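Local coordinates for protein ATP-dependent DNA helicase (Mycobacterium smegmatis, PDB 5V9X) that uses ATP to move 3'-to-5' along a single DNA strand and unwind RNA:DNA hybrids as a superfamily 2 helicase of the Lhr family, at residues 62-67 and 219-224; 573-578 and 615-620; 478-483 and 495-500; 309-314 and 350-355. All coordinates share one frame; numbering follows the deposited sequence.

Interaction 1. Residues 62-67 and 219-224; sequences GNNTLV and PAQRIG
Thr-65 pairs through both its N and its O, as parallel strands do: Thr-65 N donates to Arg-222 O, and Thr-65 O accepts from Gly-224 N at 2.8 Å. Val-67 N reaches Gly-224 O in a straight bond, and the axes of strands 64-67 and 221-224 approach to 4.7 Å. Leu-66 CD1 rests against the backbone of Gly-224, 3.7 Å from its O.

Next to these bonds, side chains take over from the backbone. Asn-64 OD1 accepts from Arg-222 N at 3.1 Å and 173°, with the donor well above the amide plane; with CG beside its own backbone N (chi1 -71°), the amide lies alongside the base of the Arg-222 chain. The extended Gln-221 chain carries NE2 to Asn-63 O at 2.8 Å. That oxygen also accepts from Thr-65 OG1, and its two donors come from opposite faces of its plane.

Further out, Gln-221 NE2 also binds Ile-59 O, and Gly-62 closes helix 50-60 in a Schellman motif. The guanidinium of Arg-222 forms salt bridges with Asp-213 and Glu-210. Strands 64-68 and 221-226 are neighbouring inner strands of the parallel sheet in the first RecA-like domain, and strand 64-68 leads into the probable Walker A loop beside AMP-PNP. Two amide side chains thus supply partners for a backbone N-H and a backbone carbonyl beside the strand pairing.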
# COMPACT_ATOMS: atom_id res chain seq x y z
N GLY A 62 -17.45 -17.75 -19.08
CA GLY A 62 -16.05 -18.08 -19.28
C GLY A 62 -15.09 -16.91 -19.32
O GLY A 62 -13.90 -17.13 -19.56
N ASN A 63 -15.56 -15.69 -19.08
CA ASN A 63 -14.72 -14.51 -19.21
C ASN A 63 -13.95 -14.22 -17.93
O ASN A 63 -14.45 -14.44 -16.82
CB ASN A 63 -15.56 -13.29 -19.58
CG ASN A 63 -16.42 -13.52 -20.81
OD1 ASN A 63 -15.93 -13.98 -21.85
ND2 ASN A 63 -17.71 -13.23 -20.70
N ASN A 64 -12.73 -13.72 -18.09
CA ASN A 64 -12.06 -13.05 -16.98
C ASN A 64 -12.91 -11.87 -16.54
O ASN A 64 -13.40 -11.10 -17.38
CB ASN A 64 -10.66 -12.57 -17.40
CG ASN A 64 -9.68 -13.71 -17.60
OD1 ASN A 64 -10.05 -14.89 -17.57
ND2 ASN A 64 -8.41 -13.37 -17.81
N THR A 65 -13.11 -11.73 -15.24
CA THR A 65 -14.06 -10.76 -14.71
C THR A 65 -13.44 -9.96 -13.58
O THR A 65 -12.83 -10.52 -12.67
CB THR A 65 -15.33 -11.47 -14.20
OG1 THR A 65 -15.85 -12.31 -15.24
CG2 THR A 65 -16.38 -10.45 -13.80
N LEU A 66 -13.59 -8.64 -13.65
CA LEU A 66 -13.23 -7.74 -12.56
C LEU A 66 -14.51 -7.17 -11.96
O LEU A 66 -15.28 -6.49 -12.66
CB LEU A 66 -12.32 -6.61 -13.05
CG LEU A 66 -12.03 -5.49 -12.04
CD1 LEU A 66 -11.16 -5.99 -10.89
CD2 LEU A 66 -11.40 -4.29 -12.72
N VAL A 67 -14.74 -7.44 -10.68
CA VAL A 67 -15.94 -7.00 -9.98
C VAL A 67 -15.60 -5.77 -9.17
O VAL A 67 -14.71 -5.80 -8.31
CB VAL A 67 -16.51 -8.12 -9.09
CG1 VAL A 67 -17.84 -7.70 -8.49
CG2 VAL A 67 -16.66 -9.41 -9.90
N PRO A 219 -5.02 -21.77 -19.78
CA PRO A 219 -4.89 -20.72 -18.76
C PRO A 219 -6.17 -20.57 -17.96
O PRO A 219 -7.28 -20.59 -18.50
CB PRO A 219 -4.58 -19.47 -19.58
CG PRO A 219 -3.94 -19.99 -20.82
CD PRO A 219 -4.63 -21.29 -21.11
N ALA A 220 -6.02 -20.43 -16.64
CA ALA A 220 -7.17 -20.38 -15.76
C ALA A 220 -7.94 -19.08 -15.95
O ALA A 220 -7.40 -18.06 -16.38
CB ALA A 220 -6.73 -20.51 -14.30
N GLN A 221 -9.23 -19.14 -15.64
CA GLN A 221 -10.07 -17.95 -15.60
C GLN A 221 -9.68 -17.09 -14.40
O GLN A 221 -9.52 -17.61 -13.29
CB GLN A 221 -11.54 -18.35 -15.53
CG GLN A 221 -12.52 -17.19 -15.51
CD GLN A 221 -13.95 -17.66 -15.31
OE1 GLN A 221 -14.21 -18.59 -14.54
NE2 GLN A 221 -14.88 -17.04 -16.01
N ARG A 222 -9.51 -15.79 -14.62
CA ARG A 222 -9.05 -14.87 -13.59
C ARG A 222 -10.18 -13.94 -13.17
O ARG A 222 -10.81 -13.30 -14.01
CB ARG A 222 -7.85 -14.06 -14.08
CG ARG A 222 -6.64 -14.90 -14.41
CD ARG A 222 -5.44 -14.05 -14.78
NE ARG A 222 -4.32 -14.86 -15.24
CZ ARG A 222 -3.13 -14.37 -15.58
NH1 ARG A 222 -2.90 -13.06 -15.50
NH2 ARG A 222 -2.17 -15.18 -15.98
N ILE A 223 -10.42 -13.86 -11.86
CA ILE A 223 -11.48 -13.04 -11.29
C ILE A 223 -10.86 -12.10 -10.27
O ILE A 223 -10.13 -12.54 -9.37
CB ILE A 223 -12.58 -13.89 -10.65
CG1 ILE A 223 -13.19 -14.84 -11.69
CG2 ILE A 223 -13.65 -13.00 -10.03
CD1 ILE A 223 -14.00 -15.97 -11.09
N GLY A 224 -11.15 -10.80 -10.40
CA GLY A 224 -10.63 -9.80 -9.49
C GLY A 224 -11.75 -9.09 -8.76
O GLY A 224 -12.85 -8.90 -9.30

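Interaction 2. Residues 573-578 and 615-620; sequences DEEMVY and LPFWRG. With nucleotides of chain B.
Trp-618 lays one face of its indole over the sugar and base of DT5 of chain B, with CE3 3.2 Å from C2' of that nucleotide, while its CZ3 reaches back to the backbone N of Asp-573. The contact joins a short helix, capped at its N-terminus by Asp-573, to an extended loop along the DNA strand; segment 573-578 belongs to the winged-helix family region of Lhr. Asp-573 divides its carboxylate between the two segments. OD1 caps the helix by accepting from Glu-575 N, and Asp-573 OD2 takes Arg-619 N at 3.1 Å from above the carboxylate plane, an arrangement reached with CG anti to the backbone N (chi1 -162°).

Two residues on, Glu-575 is held side-on by Arg-619. Arg-619 NH2 meets the syn lone pair of Glu-575 OE1 at 3.0 Å, in the guanidinium plane, whereas Arg-619 NE approaches Glu-575 OE2 at 2.8 Å from a tilt, the two planes lying 39° apart. Leu-775 of helix 774-786 touches both side chains of this salt bridge. Met-576, bent at chi2 (63°), brings its sulfur along the loop backbone, where SD accepts a weak hydrogen bond from Phe-617 N at 3.5 Å and lies 3.7 Å from Pro-616 CA.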
# COMPACT_ATOMS: atom_id res chain seq x y z
N ASP A 573 16.57 7.93 9.57
CA ASP A 573 16.18 7.28 8.33
C ASP A 573 17.42 6.88 7.53
O ASP A 573 18.44 7.58 7.53
CB ASP A 573 15.29 8.21 7.50
CG ASP A 573 14.51 7.47 6.42
OD1 ASP A 573 15.13 6.75 5.61
OD2 ASP A 573 13.27 7.61 6.39
N GLU A 574 17.31 5.75 6.82
CA GLU A 574 18.42 5.25 6.01
C GLU A 574 18.86 6.28 4.97
O GLU A 574 20.06 6.39 4.68
CB GLU A 574 18.02 3.94 5.33
CG GLU A 574 18.99 3.43 4.28
CD GLU A 574 18.65 2.03 3.81
OE1 GLU A 574 18.06 1.27 4.60
OE2 GLU A 574 18.96 1.70 2.64
N GLU A 575 17.92 7.05 4.42
CA GLU A 575 18.28 8.10 3.48
C GLU A 575 18.88 9.31 4.18
O GLU A 575 19.87 9.88 3.71
CB GLU A 575 17.05 8.51 2.66
CG GLU A 575 16.49 7.40 1.79
CD GLU A 575 15.27 7.84 1.00
OE1 GLU A 575 15.17 9.04 0.68
OE2 GLU A 575 14.42 6.98 0.70
N MET A 576 18.28 9.73 5.31
CA MET A 576 18.86 10.81 6.09
C MET A 576 20.28 10.48 6.53
O MET A 576 21.16 11.35 6.56
CB MET A 576 17.98 11.10 7.31
CG MET A 576 18.62 11.98 8.37
SD MET A 576 19.02 13.65 7.79
CE MET A 576 19.99 14.26 9.17
N VAL A 577 20.54 9.21 6.85
CA VAL A 577 21.87 8.79 7.27
C VAL A 577 22.85 8.83 6.10
O VAL A 577 24.03 9.16 6.29
CB VAL A 577 21.81 7.40 7.92
CG1 VAL A 577 23.20 6.84 8.15
CG2 VAL A 577 21.06 7.46 9.23
N TYR A 578 22.39 8.51 4.89
CA TYR A 578 23.27 8.54 3.73
C TYR A 578 23.85 9.94 3.49
O TYR A 578 24.92 10.07 2.90
CB TYR A 578 22.52 8.06 2.48
CG TYR A 578 23.39 7.93 1.25
CD1 TYR A 578 24.20 6.82 1.06
CD2 TYR A 578 23.39 8.92 0.27
CE1 TYR A 578 24.99 6.70 -0.07
CE2 TYR A 578 24.18 8.81 -0.86
CZ TYR A 578 24.97 7.70 -1.03
OH TYR A 578 25.76 7.58 -2.15
N LEU A 615 17.94 19.30 9.81
CA LEU A 615 16.68 18.72 10.24
C LEU A 615 16.56 17.31 9.69
O LEU A 615 16.55 17.14 8.46
CB LEU A 615 15.51 19.58 9.78
CG LEU A 615 14.09 19.23 10.21
CD1 LEU A 615 14.02 18.73 11.64
CD2 LEU A 615 13.18 20.44 10.02
N PRO A 616 16.49 16.27 10.54
CA PRO A 616 16.41 14.89 10.04
C PRO A 616 15.28 14.66 9.05
O PRO A 616 14.10 14.84 9.39
CB PRO A 616 16.21 14.08 11.32
CG PRO A 616 16.89 14.88 12.37
CD PRO A 616 16.65 16.32 12.00
N PHE A 617 15.63 14.29 7.83
CA PHE A 617 14.63 13.94 6.83
C PHE A 617 14.00 12.59 7.18
O PHE A 617 14.71 11.61 7.42
CB PHE A 617 15.25 13.89 5.44
CG PHE A 617 14.37 13.24 4.40
CD1 PHE A 617 13.36 13.95 3.78
CD2 PHE A 617 14.57 11.91 4.04
CE1 PHE A 617 12.55 13.35 2.82
CE2 PHE A 617 13.76 11.31 3.08
CZ PHE A 617 12.75 12.03 2.48
N TRP A 618 12.68 12.55 7.20
CA TRP A 618 11.93 11.34 7.51
C TRP A 618 11.03 11.01 6.33
O TRP A 618 10.09 11.74 6.04
CB TRP A 618 11.10 11.50 8.78
CG TRP A 618 11.89 11.72 10.04
CD1 TRP A 618 12.06 12.91 10.69
CD2 TRP A 618 12.58 10.73 10.81
NE1 TRP A 618 12.83 12.72 11.82
CE2 TRP A 618 13.16 11.39 11.91
CE3 TRP A 618 12.77 9.35 10.67
CZ2 TRP A 618 13.91 10.72 12.87
CZ3 TRP A 618 13.51 8.69 11.62
CH2 TRP A 618 14.07 9.37 12.71
N ARG A 619 11.33 9.90 5.65
CA ARG A 619 10.39 9.31 4.70
C ARG A 619 9.60 8.25 5.46
O ARG A 619 10.15 7.20 5.81
CB ARG A 619 11.11 8.71 3.50
CG ARG A 619 10.16 8.15 2.44
CD ARG A 619 10.91 7.40 1.35
NE ARG A 619 11.93 8.23 0.72
CZ ARG A 619 11.71 9.04 -0.31
NH1 ARG A 619 10.49 9.13 -0.83
NH2 ARG A 619 12.70 9.76 -0.82
N GLY A 620 8.33 8.54 5.73
CA GLY A 620 7.47 7.61 6.44
C GLY A 620 7.55 6.22 5.84
O GLY A 620 7.99 5.27 6.51
P DT B 5 9.27 7.60 17.50
OP1 DT B 5 8.28 7.12 18.48
OP2 DT B 5 10.62 6.99 17.46
O5' DT B 5 8.65 7.47 16.03
C5' DT B 5 9.48 7.61 14.89
C4' DT B 5 8.66 7.79 13.63
O4' DT B 5 8.10 9.13 13.61
C3' DT B 5 9.44 7.64 12.34
O3' DT B 5 8.61 7.10 11.33
C2' DT B 5 9.83 9.07 12.01
C1' DT B 5 8.65 9.87 12.53
N1 DT B 5 9.04 11.21 13.02
C2 DT B 5 8.61 12.33 12.35
O2 DT B 5 7.89 12.29 11.37
N3 DT B 5 9.04 13.52 12.88
C4 DT B 5 9.85 13.70 13.99
O4 DT B 5 10.18 14.81 14.39
C5 DT B 5 10.27 12.48 14.64
C7 DT B 5 11.16 12.54 15.85
C6 DT B 5 9.86 11.31 14.13
P DG B 6 8.90 5.63 10.74
OP1 DG B 6 9.55 4.82 11.80
OP2 DG B 6 9.56 5.78 9.42
O5' DG B 6 7.45 5.06 10.49
C5' DG B 6 7.28 3.85 9.81
C4' DG B 6 5.81 3.55 9.67
O4' DG B 6 5.17 4.59 8.90
C3' DG B 6 5.50 2.23 8.98
O3' DG B 6 4.78 1.40 9.87
C2' DG B 6 4.67 2.62 7.75
C1' DG B 6 4.16 4.01 8.11
N9 DG B 6 3.94 4.89 6.96
C8 DG B 6 4.28 6.22 6.86
N7 DG B 6 3.96 6.76 5.72
C5 DG B 6 3.35 5.73 5.01
C6 DG B 6 2.80 5.73 3.70
O6 DG B 6 2.73 6.66 2.89
N1 DG B 6 2.28 4.48 3.37
C2 DG B 6 2.31 3.37 4.19
N2 DG B 6 1.76 2.25 3.69
N3 DG B 6 2.82 3.36 5.41
C4 DG B 6 3.33 4.57 5.76

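Interaction 3. Residues 478-483 and 495-500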
# COMPACT_ATOMS: atom_id res chain seq x y z
N ASP A 478 13.39 -22.56 -21.68
CA ASP A 478 13.68 -21.96 -22.98
C ASP A 478 13.61 -20.45 -22.84
O ASP A 478 12.58 -19.91 -22.40
CB ASP A 478 12.69 -22.47 -24.02
CG ASP A 478 13.06 -22.04 -25.43
OD1 ASP A 478 14.21 -21.62 -25.65
OD2 ASP A 478 12.19 -22.13 -26.33
N ALA A 479 14.69 -19.76 -23.21
CA ALA A 479 14.72 -18.31 -23.09
C ALA A 479 13.61 -17.66 -23.91
O ALA A 479 13.05 -16.64 -23.49
CB ALA A 479 16.09 -17.77 -23.53
N ASP A 480 13.28 -18.23 -25.06
CA ASP A 480 12.18 -17.69 -25.87
C ASP A 480 10.85 -17.88 -25.16
O ASP A 480 10.04 -16.94 -25.09
CB ASP A 480 12.16 -18.36 -27.24
CG ASP A 480 13.30 -17.92 -28.13
OD1 ASP A 480 13.75 -16.76 -27.99
OD2 ASP A 480 13.76 -18.72 -28.97
N ALA A 481 10.60 -19.08 -24.63
CA ALA A 481 9.33 -19.35 -23.96
C ALA A 481 9.17 -18.49 -22.71
O ALA A 481 8.08 -17.99 -22.42
CB ALA A 481 9.22 -20.83 -23.61
N TRP A 482 10.26 -18.31 -21.95
CA TRP A 482 10.19 -17.45 -20.77
C TRP A 482 9.92 -16.00 -21.17
O TRP A 482 9.18 -15.30 -20.47
CB TRP A 482 11.49 -17.57 -19.97
CG TRP A 482 11.56 -16.71 -18.73
CD1 TRP A 482 12.61 -15.92 -18.34
CD2 TRP A 482 10.55 -16.57 -17.72
NE1 TRP A 482 12.31 -15.30 -17.15
CE2 TRP A 482 11.06 -15.67 -16.75
CE3 TRP A 482 9.27 -17.10 -17.53
CZ2 TRP A 482 10.33 -15.30 -15.62
CZ3 TRP A 482 8.55 -16.73 -16.41
CH2 TRP A 482 9.08 -15.84 -15.47
N PHE A 483 10.48 -15.56 -22.29
CA PHE A 483 10.17 -14.22 -22.79
C PHE A 483 8.72 -14.13 -23.26
O PHE A 483 8.05 -13.11 -23.03
CB PHE A 483 11.12 -13.85 -23.93
CG PHE A 483 10.94 -12.46 -24.45
CD1 PHE A 483 11.23 -11.36 -23.66
CD2 PHE A 483 10.49 -12.24 -25.75
CE1 PHE A 483 11.07 -10.07 -24.14
CE2 PHE A 483 10.33 -10.95 -26.23
CZ PHE A 483 10.62 -9.87 -25.43
N LEU A 495 8.17 -5.06 -22.81
CA LEU A 495 9.56 -5.32 -22.45
C LEU A 495 10.42 -5.49 -23.70
O LEU A 495 10.17 -6.41 -24.49
CB LEU A 495 9.64 -6.57 -21.58
CG LEU A 495 11.03 -7.01 -21.12
CD1 LEU A 495 11.70 -5.93 -20.29
CD2 LEU A 495 10.95 -8.31 -20.34
N PRO A 496 11.42 -4.64 -23.92
CA PRO A 496 12.32 -4.86 -25.05
C PRO A 496 13.12 -6.14 -24.87
O PRO A 496 13.59 -6.44 -23.77
CB PRO A 496 13.23 -3.62 -25.02
CG PRO A 496 12.51 -2.61 -24.17
CD PRO A 496 11.75 -3.42 -23.17
N ARG A 497 13.27 -6.90 -25.96
CA ARG A 497 14.06 -8.12 -25.90
C ARG A 497 15.50 -7.83 -25.47
O ARG A 497 16.15 -8.68 -24.86
CB ARG A 497 14.04 -8.83 -27.25
CG ARG A 497 14.73 -10.19 -27.26
CD ARG A 497 14.14 -11.10 -26.19
NE ARG A 497 14.68 -12.46 -26.24
CZ ARG A 497 14.09 -13.48 -26.87
NH1 ARG A 497 12.94 -13.29 -27.50
NH2 ARG A 497 14.65 -14.68 -26.87
N SER A 498 16.00 -6.62 -25.77
CA SER A 498 17.33 -6.24 -25.33
C SER A 498 17.41 -6.17 -23.80
O SER A 498 18.37 -6.65 -23.20
CB SER A 498 17.74 -4.91 -25.95
OG SER A 498 16.82 -3.88 -25.59
N ALA A 499 16.39 -5.57 -23.17
CA ALA A 499 16.36 -5.53 -21.71
C ALA A 499 16.22 -6.93 -21.11
O ALA A 499 16.77 -7.21 -20.05
CB ALA A 499 15.23 -4.63 -21.23
N PHE A 500 15.47 -7.81 -21.79
CA PHE A 500 15.33 -9.18 -21.32
C PHE A 500 16.68 -9.90 -21.34
O PHE A 500 17.10 -10.47 -20.33
CB PHE A 500 14.30 -9.92 -22.17
CG PHE A 500 14.08 -11.35 -21.77
CD1 PHE A 500 13.32 -11.65 -20.65
CD2 PHE A 500 14.62 -12.39 -22.51
CE1 PHE A 500 13.11 -12.97 -20.27
CE2 PHE A 500 14.41 -13.70 -22.14
CZ PHE A 500 13.65 -13.99 -21.02
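Phe-483 meets both Arg-497 and Phe-500, which approach from the same side of its ring plane, and the contact turns on how these three groups are tilted. The aliphatic part of Arg-497 crosses one face of the Phe-483 ring, with CD 3.6 Å from the ring centroid and almost on its normal, a CH-pi contact. A bend at chi2 (55°) takes the chain over the ring and on toward Asp-480. The guanidinium then sits off-centre in a cation-pi arrangement, Arg-497 CZ lying 4.5 Å from the centroid of Phe-483 and its plane 42° from that of the ring.

Phe-483 meets Phe-500 obliquely, the planes at 54°. Phe-483 CD1 comes over one face of Phe-500, 3.4 Å from Phe-500 CG, and Phe-483 CB makes a CH-pi contact over the same face. At the edge of Phe-500, near the ring plane, lies Trp-482 CD1, 3.5 Å from CZ; the indole is fixed in turn by its NE1 bond to Thr-468 of helix 461-471. The carbonyl O of Leu-495 lies at the edge of Phe-483.

Helices 479-488 and 497-508 pack here as consecutive helices of the Lhr winged-helix region, joined by this aromatic cluster. Arg-497 NH2 points at Asp-480 OD1 within the guanidinium plane, forming a salt bridge, while NE pairs with Glu-501. With carboxylates of Asp-480 and Glu-501 as partners and an off-centre ring contact, the arginine charge is probably largely balanced.

Interaction 4. Residues 309-314 and 350-355; sequences RLNEIH and LLARAH
The contact is a helix-to-strand junction at the margin of the second parallel sheet, where helix 300-318 meets edge strand 352-355, and it is fastened by one asparagine. Asn-311 presents its amide side-on to the backbone of Ala-352 and bonds it twice. Asn-311 OD1 accepts from Ala-352 N at 2.8 Å, with the donor in the carbonyl plane, and Asn-311 ND2 donates to Ala-352 O at 3.1 Å. That second oxygen lies in the Asn-311 amide plane, although the donor stands above the plane of the Ala-352 carbonyl. With CG beside its own backbone N (chi1 -70°), the amide leans off the helix toward the strand; the two bonds, one at each end of the group, fix its rotation. Leu-350 crosses it at about a right angle, Leu-350 CD2 lying 3.6 Å from Asn-311 ND2.

The sheet belongs to the second RecA-like domain of the helicase. On the inner side of strand 352-355, the backbones of Arg-353 and His-355 bond to that of Val-380 in strand 378-381, whereas Ala-352 is met by the Asn-311 side chain.

One turn along the helix, His-314 turns a ring face to Leu-351. Leu-351 CB stands over that face toward the rim, 3.8 Å from the His-314 centroid, in a CH-pi contact. The leucine methyls spread along the histidine, CD1 near CD2 of the ring and Leu-351 CD2 3.8 Å from His-314 CB. Toward the domain interior, Leu-310 CB packs on Ala-352 CB at 4.2 Å, and Leu-310 continues onto Val-380 and onto Ile-283 and Val-284 of helix 276-288.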
# COMPACT_ATOMS: atom_id res chain seq x y z
N ARG A 309 -2.56 1.73 26.37
CA ARG A 309 -3.27 2.86 26.96
C ARG A 309 -4.76 2.55 27.13
O ARG A 309 -5.33 2.79 28.20
CB ARG A 309 -3.08 4.11 26.11
CG ARG A 309 -1.63 4.47 25.86
CD ARG A 309 -0.91 4.82 27.15
NE ARG A 309 0.51 5.07 26.92
CZ ARG A 309 1.47 4.17 27.11
NH1 ARG A 309 1.16 2.95 27.56
NH2 ARG A 309 2.73 4.48 26.87
N LEU A 310 -5.40 2.03 26.08
CA LEU A 310 -6.83 1.75 26.15
C LEU A 310 -7.15 0.76 27.27
O LEU A 310 -8.18 0.89 27.94
CB LEU A 310 -7.33 1.22 24.80
CG LEU A 310 -7.11 2.13 23.59
CD1 LEU A 310 -7.79 1.56 22.35
CD2 LEU A 310 -7.57 3.56 23.87
N ASN A 311 -6.27 -0.22 27.49
CA ASN A 311 -6.49 -1.15 28.59
C ASN A 311 -6.28 -0.47 29.94
O ASN A 311 -7.08 -0.66 30.86
CB ASN A 311 -5.56 -2.36 28.44
CG ASN A 311 -5.95 -3.26 27.29
OD1 ASN A 311 -7.11 -3.29 26.87
ND2 ASN A 311 -4.98 -4.00 26.76
N GLU A 312 -5.23 0.35 30.06
CA GLU A 312 -4.97 1.04 31.32
C GLU A 312 -6.11 1.98 31.68
O GLU A 312 -6.45 2.14 32.86
CB GLU A 312 -3.64 1.80 31.24
CG GLU A 312 -2.41 0.92 31.27
CD GLU A 312 -1.18 1.61 30.73
OE1 GLU A 312 -1.23 2.83 30.48
OE2 GLU A 312 -0.15 0.93 30.54
N ILE A 313 -6.71 2.63 30.68
CA ILE A 313 -7.88 3.47 30.92
C ILE A 313 -9.06 2.62 31.36
O ILE A 313 -9.74 2.93 32.35
CB ILE A 313 -8.21 4.29 29.67
CG1 ILE A 313 -7.08 5.25 29.34
CG2 ILE A 313 -9.52 5.05 29.86
CD1 ILE A 313 -7.23 5.90 28.00
N HIS A 314 -9.32 1.52 30.64
CA HIS A 314 -10.47 0.68 30.94
C HIS A 314 -10.38 0.09 32.34
O HIS A 314 -11.40 -0.07 33.02
CB HIS A 314 -10.58 -0.43 29.89
CG HIS A 314 -11.67 -1.42 30.18
ND1 HIS A 314 -11.41 -2.70 30.61
CD2 HIS A 314 -13.01 -1.31 30.10
CE1 HIS A 314 -12.56 -3.34 30.79
NE2 HIS A 314 -13.54 -2.52 30.48
N LEU A 350 -9.13 -8.12 28.77
CA LEU A 350 -8.65 -6.83 28.30
C LEU A 350 -9.67 -6.21 27.36
O LEU A 350 -10.30 -6.90 26.56
CB LEU A 350 -7.31 -7.00 27.59
CG LEU A 350 -6.11 -7.45 28.43
CD1 LEU A 350 -4.95 -7.84 27.53
CD2 LEU A 350 -5.70 -6.35 29.39
N LEU A 351 -9.84 -4.89 27.47
CA LEU A 351 -10.77 -4.21 26.57
C LEU A 351 -10.28 -4.28 25.13
O LEU A 351 -11.07 -4.48 24.20
CB LEU A 351 -10.96 -2.76 26.99
CG LEU A 351 -11.96 -1.98 26.13
CD1 LEU A 351 -13.39 -2.38 26.46
CD2 LEU A 351 -11.76 -0.48 26.26
N ALA A 352 -8.97 -4.12 24.92
CA ALA A 352 -8.39 -4.07 23.58
C ALA A 352 -7.21 -5.02 23.49
O ALA A 352 -6.58 -5.37 24.49
CB ALA A 352 -7.94 -2.64 23.22
N ARG A 353 -6.93 -5.45 22.26
CA ARG A 353 -5.77 -6.29 21.98
C ARG A 353 -5.21 -5.93 20.62
O ARG A 353 -5.92 -5.42 19.74
CB ARG A 353 -6.13 -7.78 22.04
CG ARG A 353 -6.07 -8.38 23.43
CD ARG A 353 -6.06 -9.89 23.38
NE ARG A 353 -7.38 -10.44 23.09
CZ ARG A 353 -7.60 -11.65 22.60
NH1 ARG A 353 -6.57 -12.45 22.33
NH2 ARG A 353 -8.83 -12.07 22.37
N ALA A 354 -3.91 -6.18 20.45
CA ALA A 354 -3.19 -5.77 19.25
C ALA A 354 -3.26 -6.84 18.16
O ALA A 354 -3.35 -8.04 18.44
CB ALA A 354 -1.73 -5.47 19.58
N HIS A 355 -3.23 -6.38 16.91
CA HIS A 355 -3.10 -7.26 15.76
C HIS A 355 -2.21 -6.57 14.73
O HIS A 355 -2.57 -5.50 14.23
CB HIS A 355 -4.46 -7.60 15.14
CG HIS A 355 -4.43 -8.75 14.18
ND1 HIS A 355 -4.04 -8.61 12.86
CD2 HIS A 355 -4.73 -10.06 14.35
CE1 HIS A 355 -4.10 -9.78 12.26
NE2 HIS A 355 -4.52 -10.68 13.14

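The four contacts do not touch one another. Interactions 1 and 4 belong to the two RecA-like sheets, with centres about 43 Å apart: the first joins inner strands of its sheet, the other an edge strand to a helix. Interaction 3 and the helix of interaction 2 share the winged-helix region, with centres about 38 Å apart. In interaction 1 the Val-67 side chain lies about 7 Å from AMP-PNP and about 8 Å from the magnesium ion. Interaction 2 touches the DNA directly. The nearest atoms of interaction 4 come within about 5 Å of the nucleic acid, against about 17 Å for interactions 1 and 3. Interactions 3 and 4 are farthest apart, about 54 Å between centres.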